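Local structure of acyl-CoA dehydrogenase (4RM7) at residues A253-W267 and A330-R344. The protein belongs to the acyl-CoA dehydrogenase family, whose subunits combine an N-terminal helical domain, a beta-sheet middle domain and a C-terminal helical bundle. Numbering follows the deposited sequence.
Sequences ALGEAQAAMEDAVAW and ATEVASDAMQILGGR
Helix segments 253-267 and 330-341 run nearly parallel, 19° apart, their axes approaching to 8.6 Å, with Ala257, Ala260 and Ala264 in register with Ala330, Ala334 and Ala337. They belong to helices 234-270 and 316-341 of the C-terminal helical bundle of the acyl-CoA dehydrogenase fold, and the close approach reflects a seam made largely of alanine. The CA atoms of Ala264 and Ala337 lie 5.1 Å apart, and those of Ala257 and Ala330 are about as close. At the start of the seam the methyl of Ala330 meets those of both Ala253 and Ala257, its CB lying 3.9 Å from Ala257 CB. One turn on, Val333 rests CG1 against Ala257 O, while its side chain also packs on Met298 of helix 282-311. The Ala337 methyl fits between the methyls of Ala260 and Ala264, with Ala337 CB 4.0 Å from Ala264 CB. Ile340 extends the apolar strip, placing CD1 4.1 Å from Ala264 CB.

Larger groups take over toward the C-terminal end of the seam. Trp267 holds CG anti to its backbone N (chi1 178°), which brings the indole across the last turn of helix 316-341. Leu341 reaches the tryptophan through both side chain and backbone: CD2 packs on Trp267 CB and CG, and Leu341 CA makes a CH-pi contact 4.0 Å from the centroid of the five-membered ring, almost on the ring normal. Gly342 then leaves the helix with positive phi, and the poorly ordered Arg344 is modelled with its guanidinium at the edge of the indole, the two planes 56° apart. Asp263, beside this end, is salt-bridged to Arg351. Over the indole face, Leu341 O sits toward the rim, 3.6 Å from Trp267 CZ2.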
loop_
_atom_site.group_PDB
_atom_site.type_symbol
_atom_site.label_atom_id
_atom_site.label_comp_id
_atom_site.label_asym_id
_atom_site.label_seq_id
_atom_site.Cartn_x
_atom_site.Cartn_y
_atom_site.Cartn_z
ATOM N N ALA A 253 -10.949 -16.824 8.011
ATOM C CA ALA A 253 -9.777 -16.137 7.481
ATOM C C ALA A 253 -8.832 -15.731 8.623
ATOM O O ALA A 253 -7.607 -15.882 8.537
ATOM C CB ALA A 253 -10.199 -14.943 6.688
ATOM N N LEU A 254 -9.428 -15.236 9.699
ATOM C CA LEU A 254 -8.689 -14.797 10.867
ATOM C C LEU A 254 -7.930 -15.973 11.492
ATOM O O LEU A 254 -6.745 -15.889 11.824
ATOM C CB LEU A 254 -9.655 -14.184 11.868
ATOM C CG LEU A 254 -9.146 -13.907 13.275
ATOM C CD1 LEU A 254 -7.991 -12.899 13.242
ATOM C CD2 LEU A 254 -10.308 -13.429 14.152
ATOM N N GLY A 255 -8.637 -17.075 11.649
ATOM C CA GLY A 255 -8.058 -18.265 12.216
ATOM C C GLY A 255 -6.884 -18.751 11.397
ATOM O O GLY A 255 -5.819 -19.029 11.947
ATOM N N GLU A 256 -7.065 -18.871 10.087
ATOM C CA GLU A 256 -5.992 -19.396 9.258
ATOM C C GLU A 256 -4.805 -18.431 9.280
ATOM O O GLU A 256 -3.653 -18.858 9.392
ATOM C CB GLU A 256 -6.465 -19.633 7.829
ATOM C CG GLU A 256 -7.526 -20.693 7.702
ATOM C CD GLU A 256 -7.639 -21.215 6.278
ATOM O OE1 GLU A 256 -8.691 -21.006 5.634
ATOM O OE2 GLU A 256 -6.675 -21.846 5.803
ATOM N N ALA A 257 -5.098 -17.135 9.165
ATOM C CA ALA A 257 -4.073 -16.106 9.222
ATOM C C ALA A 257 -3.292 -16.219 10.528
ATOM O O ALA A 257 -2.066 -16.100 10.568
ATOM C CB ALA A 257 -4.709 -14.696 9.085
ATOM N N GLN A 258 -4.015 -16.478 11.603
ATOM C CA GLN A 258 -3.385 -16.599 12.900
ATOM C C GLN A 258 -2.413 -17.792 12.922
ATOM O O GLN A 258 -1.376 -17.742 13.592
ATOM C CB GLN A 258 -4.457 -16.734 13.985
ATOM C CG GLN A 258 -3.901 -16.859 15.376
ATOM C CD GLN A 258 -3.156 -15.615 15.798
ATOM O OE1 GLN A 258 -3.762 -14.575 15.996
ATOM N NE2 GLN A 258 -1.833 -15.717 15.942
ATOM N N ALA A 259 -2.749 -18.855 12.181
ATOM C CA ALA A 259 -1.920 -20.062 12.128
ATOM C C ALA A 259 -0.617 -19.777 11.389
ATOM O O ALA A 259 0.456 -20.227 11.799
ATOM C CB ALA A 259 -2.670 -21.196 11.461
ATOM N N ALA A 260 -0.727 -19.012 10.307
ATOM C CA ALA A 260 0.426 -18.557 9.551
ATOM C C ALA A 260 1.362 -17.692 10.399
ATOM O O ALA A 260 2.585 -17.784 10.290
ATOM C CB ALA A 260 -0.027 -17.782 8.328
HETATM N N MSE A 261 0.777 -16.843 11.231
HETATM C CA MSE A 261 1.570 -15.984 12.090
HETATM C C MSE A 261 2.353 -16.816 13.117
HETATM O O MSE A 261 3.554 -16.607 13.302
HETATM C CB MSE A 261 0.686 -14.954 12.793
HETATM C CG MSE A 261 1.418 -14.170 13.861
HETATM SE SE MSE A 261 2.737 -12.952 13.095
HETATM C CE MSE A 261 2.812 -11.740 14.607
ATOM N N GLU A 262 1.681 -17.763 13.767
ATOM C CA GLU A 262 2.372 -18.695 14.660
ATOM C C GLU A 262 3.572 -19.395 14.009
ATOM O O GLU A 262 4.638 -19.502 14.634
ATOM C CB GLU A 262 1.410 -19.732 15.192
ATOM C CG GLU A 262 0.352 -19.129 16.071
ATOM C CD GLU A 262 -0.769 -20.103 16.379
ATOM O OE1 GLU A 262 -0.671 -21.274 15.945
ATOM O OE2 GLU A 262 -1.746 -19.703 17.058
ATOM N N ASP A 263 3.434 -19.841 12.760
ATOM C CA ASP A 263 4.571 -20.489 12.080
ATOM C C ASP A 263 5.716 -19.501 11.846
ATOM O O ASP A 263 6.890 -19.838 12.057
ATOM C CB ASP A 263 4.153 -21.122 10.740
ATOM C CG ASP A 263 3.153 -22.258 10.911
ATOM O OD1 ASP A 263 2.965 -22.711 12.057
ATOM O OD2 ASP A 263 2.553 -22.696 9.904
ATOM N N ALA A 264 5.366 -18.292 11.403
ATOM C CA ALA A 264 6.336 -17.221 11.207
ATOM C C ALA A 264 7.116 -16.949 12.494
ATOM O O ALA A 264 8.349 -16.911 12.489
ATOM C CB ALA A 264 5.632 -15.939 10.734
ATOM N N VAL A 265 6.390 -16.767 13.593
ATOM C CA VAL A 265 7.014 -16.495 14.877
ATOM C C VAL A 265 7.896 -17.678 15.308
ATOM O O VAL A 265 9.034 -17.489 15.727
ATOM C CB VAL A 265 5.954 -16.178 15.962
ATOM C CG1 VAL A 265 6.600 -16.088 17.306
ATOM C CG2 VAL A 265 5.226 -14.853 15.641
ATOM N N ALA A 266 7.399 -18.896 15.169
ATOM C CA ALA A 266 8.188 -20.046 15.581
ATOM C C ALA A 266 9.469 -20.165 14.745
ATOM O O ALA A 266 10.541 -20.503 15.264
ATOM C CB ALA A 266 7.375 -21.320 15.491
ATOM N N TRP A 267 9.357 -19.870 13.456
ATOM C CA TRP A 267 10.521 -19.885 12.585
ATOM C C TRP A 267 11.497 -18.798 13.005
ATOM O O TRP A 267 12.691 -19.029 13.112
ATOM C CB TRP A 267 10.111 -19.676 11.130
ATOM C CG TRP A 267 11.270 -19.639 10.179
ATOM C CD1 TRP A 267 12.036 -18.552 9.856
ATOM C CD2 TRP A 267 11.789 -20.737 9.419
ATOM N NE1 TRP A 267 13.003 -18.909 8.945
ATOM C CE2 TRP A 267 12.874 -20.244 8.661
ATOM C CE3 TRP A 267 11.451 -22.096 9.315
ATOM C CZ2 TRP A 267 13.630 -21.063 7.813
ATOM C CZ3 TRP A 267 12.198 -22.906 8.470
ATOM C CH2 TRP A 267 13.275 -22.387 7.732
ATOM N N ALA A 330 -5.976 -10.893 5.701
ATOM C CA ALA A 330 -5.543 -12.247 6.003
ATOM C C ALA A 330 -4.524 -12.740 4.963
ATOM O O ALA A 330 -3.524 -13.383 5.315
ATOM C CB ALA A 330 -6.722 -13.176 6.075
ATOM N N THR A 331 -4.770 -12.421 3.692
ATOM C CA THR A 331 -3.891 -12.857 2.614
ATOM C C THR A 331 -2.514 -12.220 2.767
ATOM O O THR A 331 -1.504 -12.866 2.532
ATOM C CB THR A 331 -4.476 -12.525 1.222
ATOM O OG1 THR A 331 -5.776 -13.106 1.112
ATOM C CG2 THR A 331 -3.612 -13.105 0.121
ATOM N N GLU A 332 -2.482 -10.964 3.185
ATOM C CA GLU A 332 -1.223 -10.238 3.350
ATOM C C GLU A 332 -0.396 -10.814 4.509
ATOM O O GLU A 332 0.836 -10.971 4.395
ATOM C CB GLU A 332 -1.497 -8.742 3.555
ATOM C CG GLU A 332 -2.195 -8.107 2.360
ATOM C CD GLU A 332 -2.552 -6.635 2.549
ATOM O OE1 GLU A 332 -2.339 -6.088 3.659
ATOM O OE2 GLU A 332 -3.040 -6.032 1.567
ATOM N N VAL A 333 -1.073 -11.144 5.615
ATOM C CA VAL A 333 -0.401 -11.806 6.721
ATOM C C VAL A 333 0.206 -13.150 6.287
ATOM O O VAL A 333 1.387 -13.443 6.549
ATOM C CB VAL A 333 -1.355 -12.022 7.903
ATOM C CG1 VAL A 333 -0.681 -12.865 9.002
ATOM C CG2 VAL A 333 -1.750 -10.694 8.462
ATOM N N ALA A 334 -0.595 -13.970 5.628
ATOM C CA ALA A 334 -0.098 -15.261 5.188
ATOM C C ALA A 334 1.095 -15.094 4.226
ATOM O O ALA A 334 2.095 -15.804 4.331
ATOM C CB ALA A 334 -1.211 -16.044 4.541
ATOM N N SER A 335 0.998 -14.131 3.313
ATOM C CA SER A 335 2.085 -13.848 2.382
ATOM C C SER A 335 3.373 -13.392 3.092
ATOM O O SER A 335 4.478 -13.841 2.736
ATOM C CB SER A 335 1.653 -12.792 1.369
ATOM O OG SER A 335 2.664 -12.615 0.385
ATOM N N ASP A 336 3.224 -12.500 4.076
ATOM C CA ASP A 336 4.342 -12.058 4.917
ATOM C C ASP A 336 4.955 -13.210 5.695
ATOM O O ASP A 336 6.181 -13.268 5.869
ATOM C CB ASP A 336 3.912 -10.967 5.905
ATOM C CG ASP A 336 3.808 -9.596 5.255
ATOM O OD1 ASP A 336 4.638 -9.310 4.367
ATOM O OD2 ASP A 336 2.889 -8.813 5.626
ATOM N N ALA A 337 4.105 -14.118 6.167
ATOM C CA ALA A 337 4.599 -15.334 6.809
ATOM C C ALA A 337 5.435 -16.161 5.837
ATOM O O ALA A 337 6.508 -16.631 6.206
ATOM C CB ALA A 337 3.459 -16.165 7.350
HETATM N N MSE A 338 4.964 -16.345 4.603
HETATM C CA MSE A 338 5.780 -17.053 3.615
HETATM C C MSE A 338 7.122 -16.378 3.442
HETATM O O MSE A 338 8.142 -17.051 3.381
HETATM C CB MSE A 338 5.106 -17.122 2.254
HETATM C CG MSE A 338 4.000 -18.131 2.135
HETATM SE SE MSE A 338 3.061 -17.874 0.449
HETATM C CE MSE A 338 4.636 -18.145 -0.677
ATOM N N GLN A 339 7.125 -15.048 3.366
ATOM C CA GLN A 339 8.365 -14.338 3.085
ATOM C C GLN A 339 9.369 -14.558 4.214
ATOM O O GLN A 339 10.557 -14.730 3.963
ATOM C CB GLN A 339 8.113 -12.841 2.868
ATOM C CG GLN A 339 9.261 -12.145 2.139
ATOM C CD GLN A 339 9.373 -12.593 0.683
ATOM O OE1 GLN A 339 8.439 -13.191 0.143
ATOM N NE2 GLN A 339 10.512 -12.298 0.041
ATOM N N ILE A 340 8.876 -14.592 5.447
ATOM C CA ILE A 340 9.714 -14.864 6.593
ATOM C C ILE A 340 10.269 -16.290 6.596
ATOM O O ILE A 340 11.426 -16.484 6.954
ATOM C CB ILE A 340 8.962 -14.600 7.916
ATOM C CG1 ILE A 340 8.749 -13.098 8.115
ATOM C CG2 ILE A 340 9.751 -15.091 9.083
ATOM C CD1 ILE A 340 7.690 -12.782 9.148
ATOM N N LEU A 341 9.476 -17.281 6.194
ATOM C CA LEU A 341 9.972 -18.668 6.172
ATOM C C LEU A 341 10.961 -18.902 5.034
ATOM O O LEU A 341 11.660 -19.905 5.021
ATOM C CB LEU A 341 8.837 -19.676 6.046
ATOM C CG LEU A 341 7.682 -19.689 7.043
ATOM C CD1 LEU A 341 6.785 -20.852 6.745
ATOM C CD2 LEU A 341 8.155 -19.816 8.429
ATOM N N GLY A 342 11.009 -17.975 4.082
ATOM C CA GLY A 342 12.002 -17.999 3.022
ATOM C C GLY A 342 11.598 -18.940 1.904
ATOM O O GLY A 342 10.419 -19.250 1.753
ATOM N N GLY A 343 12.587 -19.410 1.144
ATOM C CA GLY A 343 12.367 -20.256 -0.020
ATOM C C GLY A 343 11.511 -21.479 0.231
ATOM O O GLY A 343 10.548 -21.715 -0.497
ATOM N N ARG A 344 11.867 -22.267 1.242
ATOM C CA ARG A 344 10.987 -23.342 1.684
ATOM C C ARG A 344 9.747 -22.699 2.265
ATOM O O ARG A 344 9.831 -21.638 2.868
ATOM C CB ARG A 344 11.673 -24.246 2.702
ATOM C CG ARG A 344 12.541 -23.533 3.709
ATOM C CD ARG A 344 13.511 -24.519 4.324
ATOM N NE ARG A 344 14.453 -23.881 5.238
ATOM C CZ ARG A 344 15.586 -23.291 4.862
ATOM N NH1 ARG A 344 15.920 -23.246 3.581
ATOM N NH2 ARG A 344 16.385 -22.740 5.767
#